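Local atomic coordinates of putative metal-dependent hydrolase (Parabacteroides distasonis ATCC 8503, PDB entry 3KL7), a protein that binds two zinc ions and is probably a metal-dependent hydrolase of the metallo-beta-lactamase superfamily. Residues I71-P81 with A96-L104; V127-R136 with Y158-E168. All coordinates share one frame; numbering follows the deposited sequence. Where two conformers were deposited one is given.

Contact 1 closes before contact 2 opens along the chain, and the two lie in different halves of the fold. Contact 1 follows the parallel neighbours 68-71 and 93-96 of one seven-stranded mixed sheet; contact 2 follows strands 123-128 and 155-159 of the other. Their centres are about 17 Å apart, yet both reach the dinuclear zinc site. Contact 1 supplies His-73, His-75, Asp-77 and His-78, contact 2 supplies Asp-162, and His-140 and His-209 complete the ligands. Asp-162 OD2 shares one zinc with His-73 and the other with His-78, so loops leaving both sheets converge on one pair of metals, as expected for a metallo-beta-lactamase fold.

Contact 1: residues I71-P81 with A96-L104. With ZN (zinc ion), chain C; ZN (zinc ion), chain D.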
loop_
_atom_site.group_PDB
_atom_site.type_symbol
_atom_site.label_atom_id
_atom_site.label_comp_id
_atom_site.label_asym_id
_atom_site.label_seq_id
_atom_site.Cartn_x
_atom_site.Cartn_y
_atom_site.Cartn_z
ATOM N N ILE A 71 -8.078 1.839 -3.060
ATOM C CA ILE A 71 -7.992 2.927 -2.077
ATOM C C ILE A 71 -7.909 2.373 -0.655
ATOM O O ILE A 71 -8.779 1.596 -0.230
ATOM C CB ILE A 71 -9.189 3.874 -2.150
ATOM C CG1 ILE A 71 -9.411 4.352 -3.579
ATOM C CG2 ILE A 71 -8.971 5.068 -1.202
ATOM C CD1 ILE A 71 -8.162 4.919 -4.238
ATOM N N THR A 72 -6.865 2.772 0.083
ATOM C CA THR A 72 -6.694 2.337 1.499
ATOM C C THR A 72 -7.621 3.111 2.466
ATOM O O THR A 72 -8.235 2.514 3.368
ATOM C CB THR A 72 -5.254 2.535 1.969
ATOM O OG1 THR A 72 -4.886 3.910 1.806
ATOM C CG2 THR A 72 -4.291 1.642 1.181
ATOM N N HIS A 73 -7.710 4.432 2.294
ATOM C CA HIS A 73 -8.603 5.249 3.130
ATOM C C HIS A 73 -8.828 6.617 2.532
ATOM O O HIS A 73 -8.237 6.953 1.505
ATOM C CB HIS A 73 -8.085 5.347 4.590
ATOM C CG HIS A 73 -6.787 6.084 4.737
ATOM N ND1 HIS A 73 -5.608 5.636 4.180
ATOM C CD2 HIS A 73 -6.480 7.220 5.406
ATOM C CE1 HIS A 73 -4.634 6.479 4.485
ATOM N NE2 HIS A 73 -5.139 7.450 5.226
ATOM N N GLU A 74 -9.672 7.413 3.205
ATOM C CA GLU A 74 -10.342 8.574 2.607
ATOM C C GLU A 74 -9.569 9.900 2.627
ATOM O O GLU A 74 -9.981 10.852 1.993
ATOM C CB GLU A 74 -11.681 8.789 3.320
ATOM C CG GLU A 74 -11.552 9.442 4.686
ATOM C CD GLU A 74 -12.720 9.156 5.584
ATOM O OE1 GLU A 74 -12.751 8.063 6.204
ATOM O OE2 GLU A 74 -13.608 10.029 5.688
ATOM N N HIS A 75 -8.464 9.957 3.367
ATOM C CA HIS A 75 -7.662 11.189 3.453
ATOM C C HIS A 75 -7.182 11.658 2.069
ATOM O O HIS A 75 -6.922 10.848 1.181
ATOM C CB HIS A 75 -6.455 10.987 4.401
ATOM C CG HIS A 75 -6.830 10.898 5.854
ATOM N ND1 HIS A 75 -6.038 10.275 6.785
ATOM C CD2 HIS A 75 -7.918 11.340 6.524
ATOM C CE1 HIS A 75 -6.613 10.347 7.971
ATOM N NE2 HIS A 75 -7.759 10.978 7.838
ATOM N N GLY A 76 -7.058 12.977 1.912
ATOM C CA GLY A 76 -6.764 13.616 0.591
ATOM C C GLY A 76 -5.426 13.261 -0.063
ATOM O O GLY A 76 -5.279 13.375 -1.271
ATOM N N ASP A 77 -4.453 12.830 0.740
ATOM C CA ASP A 77 -3.172 12.363 0.204
ATOM C C ASP A 77 -3.230 10.841 -0.176
ATOM O O ASP A 77 -2.192 10.181 -0.360
ATOM C CB ASP A 77 -2.022 12.643 1.197
ATOM C CG ASP A 77 -2.209 11.941 2.546
ATOM O OD1 ASP A 77 -3.309 12.011 3.116
ATOM O OD2 ASP A 77 -1.246 11.342 3.028
ATOM N N HIS A 78 -4.455 10.324 -0.297
ATOM C CA HIS A 78 -4.705 8.909 -0.693
ATOM C C HIS A 78 -5.922 8.778 -1.646
ATOM O O HIS A 78 -5.883 8.011 -2.620
ATOM C CB HIS A 78 -4.968 8.059 0.545
ATOM C CG HIS A 78 -3.779 7.911 1.435
ATOM N ND1 HIS A 78 -2.927 6.833 1.361
ATOM C CD2 HIS A 78 -3.292 8.713 2.414
ATOM C CE1 HIS A 78 -1.964 6.975 2.260
ATOM N NE2 HIS A 78 -2.163 8.109 2.911
ATOM N N LEU A 79 -7.008 9.504 -1.323
ATOM C CA LEU A 79 -8.234 9.480 -2.111
ATOM C C LEU A 79 -8.361 10.770 -2.873
ATOM O O LEU A 79 -8.548 11.823 -2.291
ATOM C CB LEU A 79 -9.471 9.268 -1.194
ATOM C CG LEU A 79 -10.865 9.296 -1.866
ATOM C CD1 LEU A 79 -10.972 8.246 -2.938
ATOM C CD2 LEU A 79 -11.991 9.127 -0.834
ATOM N N ASP A 80 -8.259 10.676 -4.192
ATOM C CA ASP A 80 -8.343 11.825 -5.051
ATOM C C ASP A 80 -9.134 11.483 -6.317
ATOM O O ASP A 80 -8.633 10.778 -7.194
ATOM C CB ASP A 80 -6.938 12.294 -5.420
ATOM C CG ASP A 80 -6.947 13.508 -6.297
ATOM O OD1 ASP A 80 -8.050 14.030 -6.585
ATOM O OD2 ASP A 80 -5.857 13.938 -6.709
ATOM N N PRO A 81 -10.381 11.992 -6.413
ATOM C CA PRO A 81 -11.252 11.731 -7.557
ATOM C C PRO A 81 -10.692 12.214 -8.892
ATOM O O PRO A 81 -10.907 11.566 -9.911
ATOM C CB PRO A 81 -12.540 12.519 -7.206
ATOM C CG PRO A 81 -12.529 12.643 -5.765
ATOM C CD PRO A 81 -11.083 12.769 -5.374
ATOM N N ALA A 96 -12.159 -0.430 -2.372
ATOM C CA ALA A 96 -11.905 0.626 -1.361
ATOM C C ALA A 96 -12.502 0.290 0.010
ATOM O O ALA A 96 -13.309 -0.625 0.136
ATOM C CB ALA A 96 -12.464 1.965 -1.858
ATOM N N ASN A 97 -12.087 1.029 1.038
ATOM C CA ASN A 97 -12.738 0.935 2.328
ATOM C C ASN A 97 -14.087 1.611 2.215
ATOM O O ASN A 97 -14.333 2.331 1.273
ATOM C CB ASN A 97 -11.876 1.554 3.456
ATOM C CG ASN A 97 -11.750 3.072 3.347
ATOM O OD1 ASN A 97 -11.688 3.621 2.247
ATOM N ND2 ASN A 97 -11.708 3.764 4.514
ATOM N N GLU A 98 -14.957 1.371 3.174
ATOM C CA GLU A 98 -16.327 1.819 3.073
ATOM C C GLU A 98 -16.458 3.354 2.934
ATOM O O GLU A 98 -17.175 3.843 2.067
ATOM C CB GLU A 98 -17.128 1.313 4.256
ATOM C CG GLU A 98 -18.517 1.948 4.370
ATOM C CD GLU A 98 -19.427 1.233 5.361
ATOM O OE1 GLU A 98 -18.951 0.366 6.107
ATOM O OE2 GLU A 98 -20.632 1.546 5.386
ATOM N N ASN A 99 -15.761 4.107 3.782
ATOM C CA ASN A 99 -15.866 5.558 3.741
ATOM C C ASN A 99 -15.421 6.151 2.398
ATOM O O ASN A 99 -16.024 7.124 1.919
ATOM C CB ASN A 99 -15.067 6.192 4.874
ATOM C CG ASN A 99 -15.767 6.118 6.175
ATOM O OD1 ASN A 99 -16.812 5.497 6.289
ATOM N ND2 ASN A 99 -15.206 6.746 7.175
ATOM N N SER A 100 -14.377 5.578 1.785
ATOM C CA SER A 100 -13.880 6.115 0.510
ATOM C C SER A 100 -14.866 5.816 -0.618
ATOM O O SER A 100 -15.151 6.686 -1.456
ATOM C CB SER A 100 -12.494 5.574 0.176
ATOM O OG SER A 100 -11.507 6.083 1.076
ATOM N N GLN A 101 -15.397 4.589 -0.620
ATOM C CA GLN A 101 -16.419 4.170 -1.566
ATOM C C GLN A 101 -17.615 5.093 -1.513
ATOM O O GLN A 101 -18.111 5.524 -2.542
ATOM C CB GLN A 101 -16.857 2.737 -1.240
ATOM C CG GLN A 101 -17.545 1.997 -2.394
ATOM C CD GLN A 101 -19.023 2.250 -2.473
ATOM O OE1 GLN A 101 -19.629 2.810 -1.549
ATOM N NE2 GLN A 101 -19.631 1.827 -3.577
ATOM N N LYS A 102 -18.084 5.394 -0.303
ATOM C CA LYS A 102 -19.215 6.306 -0.122
ATOM C C LYS A 102 -18.944 7.662 -0.761
ATOM O O LYS A 102 -19.793 8.203 -1.477
ATOM C CB LYS A 102 -19.521 6.498 1.370
ATOM C CG LYS A 102 -20.803 5.838 1.851
ATOM C CD LYS A 102 -22.039 6.568 1.322
ATOM C CE LYS A 102 -22.613 5.874 0.097
ATOM N NZ LYS A 102 -23.377 4.631 0.458
ATOM N N LYS A 103 -17.767 8.216 -0.483
ATOM C CA LYS A 103 -17.381 9.534 -1.006
ATOM C C LYS A 103 -17.274 9.513 -2.517
ATOM O O LYS A 103 -17.514 10.497 -3.155
ATOM C CB LYS A 103 -16.043 10.004 -0.389
ATOM C CG LYS A 103 -16.133 10.369 1.126
ATOM C CD LYS A 103 -14.796 10.870 1.697
ATOM C CE LYS A 103 -14.621 12.388 1.522
ATOM N NZ LYS A 103 -15.568 13.183 2.398
ATOM N N LEU A 104 -16.904 8.373 -3.081
ATOM C CA LEU A 104 -16.774 8.254 -4.526
ATOM C C LEU A 104 -18.094 8.040 -5.172
ATOM O O LEU A 104 -18.347 8.564 -6.241
ATOM C CB LEU A 104 -15.832 7.094 -4.905
ATOM C CG LEU A 104 -14.346 7.437 -4.906
ATOM C CD1 LEU A 104 -13.519 6.178 -5.108
ATOM C CD2 LEU A 104 -14.024 8.519 -5.981
HETATM ZN ZN ZN C . -4.066 9.055 6.464
HETATM ZN ZN ZN D . -1.567 9.490 4.611
HETATM O O HOH W 1 -3.385 10.373 5.065
#
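Ile-71, at the end of strand 68-71, and Glu-74 and Leu-79, on the loop that follows, meet one side of helix 98-104. The cross-segment hydrogen bond runs from Asn-99 ND2 to Glu-74 OE1, 3.0 Å long and nearly straight at 163°. Glu-74 OE1 is met on its syn side, somewhat out of the carboxylate plane, and lies in the amide plane of Asn-99; the two planes stand 85° apart. With chi1 at 77° the Glu-74 chain turns so that OE1 reaches Asn-99; its CB faces Ser-100 OG and Lys-103 CD. Leu-79 puts one methyl on each of two helix residues: CD2 lies 3.6 Å from Ser-100 OG, while CD1 packs 3.9 Å from Leu-104 CD1, the two leucine side chains running in opposite directions. Ile-71 adds CG2 against Ser-100 and, through CB, touches Ala-96 CB at 3.8 Å. Amid this apolar packing, the Ser-100 hydroxyl donates to Asn-97 OD1 at 2.7 Å, in the carbonyl plane on a lone pair; Asn-97 is the helix N-cap. On the loop's other side, His-73 NE2 and His-75 ND1 bind one zinc and Asp-77 OD2 and His-78 NE2 the second: the HxHxDH motif of the metallo-beta-lactamase superfamily.

Contact 2: residues V127-R136 with Y158-E168; sequences VPAYNTTPGR and YIAGDTEDIPE. With ZN (zinc ion), chain C; ZN (zinc ion), chain D.
The backbones approach most closely at Tyr-130 and Thr-163, CA to CA 4.4 Å, where Glu-164 N donates to Tyr-130 O at an N-H...O angle of 164°. Each segment begins in the last residues of its strand, 123-128 or 155-159, in one sheet of the metallo-beta-lactamase fold and continues as a loop; the second carries Asp-162, whose OD2 bridges the two zinc ions. Two residues on, the extended Glu-164 reaches across to loop residues 131-133. Its OE1 accepts three N-H groups, none in the carboxylate plane: Asn-131 ND2 comes from one side, the backbone N of Thr-132 and Thr-133 from the other; the Thr-133 N bond is almost linear (177°) and 3.0 Å long. These bonds hold the carboxylate in place, while Gln-192 bonds to OE2. Asn-131 bonds through OD1 to the zinc ligand His-140, so Glu-164 braces a second-shell residue. Ile-166 lays CG2 over one face of the Tyr-130 ring, 3.6 Å from its centroid, a CH-pi contact. A chi1 of 60° swings that ring over its own backbone to the other segment, although the bond to CB leads away. At its edge, Tyr-130 OH donates to the syn lone pair of Glu-168 OE1, 2.5 Å away.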
loop_
_atom_site.group_PDB
_atom_site.type_symbol
_atom_site.label_atom_id
_atom_site.label_comp_id
_atom_site.label_asym_id
_atom_site.label_seq_id
_atom_site.Cartn_x
_atom_site.Cartn_y
_atom_site.Cartn_z
ATOM N N VAL A 127 -6.763 -5.883 5.548
ATOM C CA VAL A 127 -6.283 -6.049 6.890
ATOM C C VAL A 127 -6.359 -4.683 7.604
ATOM O O VAL A 127 -6.519 -3.658 6.955
ATOM C CB VAL A 127 -4.833 -6.608 6.894
ATOM C CG1 VAL A 127 -4.821 -8.091 6.399
ATOM C CG2 VAL A 127 -3.914 -5.734 6.028
ATOM N N PRO A 128 -6.268 -4.679 8.941
ATOM C CA PRO A 128 -6.403 -3.428 9.657
ATOM C C PRO A 128 -5.245 -2.459 9.423
ATOM O O PRO A 128 -4.129 -2.870 9.096
ATOM C CB PRO A 128 -6.459 -3.866 11.140
ATOM C CG PRO A 128 -6.733 -5.315 11.112
ATOM C CD PRO A 128 -6.136 -5.821 9.856
ATOM N N ALA A 129 -5.533 -1.182 9.583
ATOM C CA ALA A 129 -4.543 -0.153 9.509
ATOM C C ALA A 129 -5.069 1.033 10.376
ATOM O O ALA A 129 -6.025 1.728 9.970
ATOM C CB ALA A 129 -4.328 0.271 8.052
ATOM N N TYR A 130 -4.458 1.230 11.572
ATOM C CA TYR A 130 -4.921 2.266 12.543
ATOM C C TYR A 130 -3.826 2.700 13.526
ATOM O O TYR A 130 -2.769 2.047 13.656
ATOM C CB TYR A 130 -6.120 1.757 13.344
ATOM C CG TYR A 130 -5.826 0.508 14.158
ATOM C CD1 TYR A 130 -5.883 -0.757 13.572
ATOM C CD2 TYR A 130 -5.491 0.593 15.514
ATOM C CE1 TYR A 130 -5.613 -1.905 14.304
ATOM C CE2 TYR A 130 -5.218 -0.541 16.255
ATOM C CZ TYR A 130 -5.278 -1.801 15.641
ATOM O OH TYR A 130 -5.007 -2.949 16.375
ATOM N N ASN A 131 -4.091 3.800 14.225
ATOM C CA ASN A 131 -3.137 4.375 15.167
ATOM C C ASN A 131 -3.293 3.739 16.525
ATOM O O ASN A 131 -4.404 3.443 16.960
ATOM C CB ASN A 131 -3.347 5.890 15.271
ATOM C CG ASN A 131 -2.823 6.641 14.049
ATOM O OD1 ASN A 131 -3.592 6.971 13.120
ATOM N ND2 ASN A 131 -1.506 6.910 14.031
ATOM N N THR A 132 -2.179 3.527 17.205
ATOM C CA THR A 132 -2.210 2.930 18.542
ATOM C C THR A 132 -1.879 3.967 19.642
ATOM O O THR A 132 -2.271 3.800 20.789
ATOM C CB THR A 132 -1.251 1.781 18.617
ATOM O OG1 THR A 132 0.056 2.240 18.249
ATOM C CG2 THR A 132 -1.682 0.669 17.640
ATOM N N THR A 133 -1.169 5.042 19.272
ATOM C CA THR A 133 -0.786 6.088 20.240
ATOM C C THR A 133 -2.022 6.834 20.764
ATOM O O THR A 133 -2.855 7.290 19.984
ATOM C CB THR A 133 0.191 7.123 19.602
ATOM O OG1 THR A 133 1.322 6.448 19.089
ATOM C CG2 THR A 133 0.644 8.136 20.614
ATOM N N PRO A 134 -2.137 6.960 22.086
ATOM C CA PRO A 134 -3.289 7.667 22.652
ATOM C C PRO A 134 -3.498 9.016 21.979
ATOM O O PRO A 134 -2.549 9.752 21.796
ATOM C CB PRO A 134 -2.893 7.854 24.123
ATOM C CG PRO A 134 -1.969 6.744 24.413
ATOM C CD PRO A 134 -1.201 6.504 23.132
ATOM N N GLY A 135 -4.731 9.315 21.593
ATOM C CA GLY A 135 -5.040 10.595 20.947
ATOM C C GLY A 135 -4.881 10.616 19.414
ATOM O O GLY A 135 -5.387 11.537 18.742
ATOM N N ARG A 136 -4.197 9.622 18.850
ATOM C CA ARG A 136 -3.975 9.609 17.392
ATOM C C ARG A 136 -5.023 8.807 16.612
ATOM O O ARG A 136 -4.885 8.582 15.378
ATOM C CB ARG A 136 -2.561 9.144 17.068
ATOM C CG ARG A 136 -1.503 10.228 17.351
ATOM C CD ARG A 136 -0.126 9.828 16.929
ATOM N NE ARG A 136 0.892 10.627 17.611
ATOM C CZ ARG A 136 2.216 10.467 17.467
ATOM N NH1 ARG A 136 2.701 9.523 16.647
ATOM N NH2 ARG A 136 3.057 11.251 18.141
ATOM N N TYR A 158 2.280 -6.713 0.676
ATOM C CA TYR A 158 1.488 -6.068 1.742
ATOM C C TYR A 158 1.632 -4.565 1.630
ATOM O O TYR A 158 2.728 -4.035 1.755
ATOM C CB TYR A 158 1.962 -6.557 3.111
ATOM C CG TYR A 158 1.398 -5.797 4.305
ATOM C CD1 TYR A 158 0.075 -5.423 4.353
ATOM C CD2 TYR A 158 2.200 -5.493 5.389
ATOM C CE1 TYR A 158 -0.447 -4.735 5.463
ATOM C CE2 TYR A 158 1.690 -4.793 6.502
ATOM C CZ TYR A 158 0.367 -4.420 6.524
ATOM O OH TYR A 158 -0.140 -3.733 7.621
ATOM N N ILE A 159 0.531 -3.884 1.343
ATOM C CA ILE A 159 0.505 -2.421 1.357
ATOM C C ILE A 159 -0.262 -1.966 2.628
ATOM O O ILE A 159 -1.469 -2.109 2.715
ATOM C CB ILE A 159 -0.162 -1.861 0.075
ATOM C CG1 ILE A 159 0.655 -2.320 -1.184
ATOM C CG2 ILE A 159 -0.281 -0.295 0.158
ATOM C CD1 ILE A 159 -0.084 -2.227 -2.451
ATOM N N ALA A 160 0.468 -1.442 3.615
ATOM C CA ALA A 160 -0.123 -1.197 4.934
ATOM C C ALA A 160 -1.110 -0.039 4.950
ATOM O O ALA A 160 -1.998 -0.008 5.769
ATOM C CB ALA A 160 0.963 -0.984 5.981
ATOM N N GLY A 161 -0.972 0.897 4.037
ATOM C CA GLY A 161 -1.744 2.145 4.150
ATOM C C GLY A 161 -1.212 2.962 5.337
ATOM O O GLY A 161 -0.006 2.933 5.611
ATOM N N ASP A 162 -2.098 3.678 6.043
ATOM C CA ASP A 162 -1.678 4.505 7.195
ATOM C C ASP A 162 -1.993 3.809 8.529
ATOM O O ASP A 162 -3.145 3.608 8.872
ATOM C CB ASP A 162 -2.326 5.899 7.135
ATOM C CG ASP A 162 -1.672 6.804 6.076
ATOM O OD1 ASP A 162 -0.672 6.360 5.423
ATOM O OD2 ASP A 162 -2.134 7.949 5.905
ATOM N N THR A 163 -0.934 3.443 9.264
ATOM C CA THR A 163 -1.071 2.647 10.480
ATOM C C THR A 163 0.138 2.837 11.397
ATOM O O THR A 163 1.138 3.402 11.009
ATOM C CB THR A 163 -1.195 1.160 10.124
ATOM O OG1 THR A 163 -1.365 0.369 11.324
ATOM C CG2 THR A 163 0.047 0.688 9.347
ATOM N N GLU A 164 0.026 2.375 12.617
ATOM C CA GLU A 164 1.176 2.271 13.495
ATOM C C GLU A 164 1.530 0.786 13.631
ATOM O O GLU A 164 0.980 -0.060 12.896
ATOM C CB GLU A 164 0.886 2.959 14.867
ATOM C CG GLU A 164 1.201 4.481 14.840
ATOM C CD GLU A 164 0.865 5.202 16.130
ATOM O OE1 GLU A 164 -0.342 5.424 16.386
ATOM O OE2 GLU A 164 1.824 5.577 16.881
ATOM N N ASP A 165 2.451 0.458 14.533
ATOM C CA ASP A 165 2.898 -0.934 14.695
ATOM C C ASP A 165 1.863 -1.735 15.457
ATOM O O ASP A 165 2.070 -2.115 16.612
ATOM C CB ASP A 165 4.259 -0.996 15.403
ATOM C CG ASP A 165 4.271 -0.224 16.732
ATOM O OD1 ASP A 165 3.688 0.877 16.788
ATOM O OD2 ASP A 165 4.875 -0.724 17.711
ATOM N N ILE A 166 0.752 -2.013 14.798
ATOM C CA ILE A 166 -0.384 -2.653 15.448
ATOM C C ILE A 166 -0.122 -4.142 15.672
ATOM O O ILE A 166 0.662 -4.749 14.930
ATOM C CB ILE A 166 -1.679 -2.444 14.631
ATOM C CG1 ILE A 166 -1.538 -3.026 13.195
ATOM C CG2 ILE A 166 -2.019 -0.987 14.576
ATOM C CD1 ILE A 166 -2.853 -3.085 12.439
ATOM N N PRO A 167 -0.777 -4.741 16.708
ATOM C CA PRO A 167 -0.532 -6.150 17.079
ATOM C C PRO A 167 -0.977 -7.160 16.029
ATOM O O PRO A 167 -0.503 -8.299 16.031
ATOM C CB PRO A 167 -1.345 -6.330 18.387
ATOM C CG PRO A 167 -2.378 -5.306 18.342
ATOM C CD PRO A 167 -1.783 -4.116 17.591
ATOM N N GLU A 168 -1.882 -6.750 15.146
ATOM C CA GLU A 168 -2.353 -7.616 14.087
ATOM C C GLU A 168 -1.278 -7.883 13.033
ATOM O O GLU A 168 -1.434 -8.757 12.198
ATOM C CB GLU A 168 -3.595 -7.022 13.399
ATOM C CG GLU A 168 -4.884 -7.180 14.182
ATOM C CD GLU A 168 -5.231 -5.957 15.009
ATOM O OE1 GLU A 168 -4.311 -5.183 15.390
ATOM O OE2 GLU A 168 -6.436 -5.769 15.282
HETATM ZN ZN ZN C . -4.066 9.055 6.464
HETATM ZN ZN ZN D . -1.567 9.490 4.611
HETATM O O HOH W 2 -2.253 -2.033 7.368
HETATM O O HOH W 3 -2.320 -5.116 9.337
HETATM O O HOH W 1 -3.385 10.373 5.065
#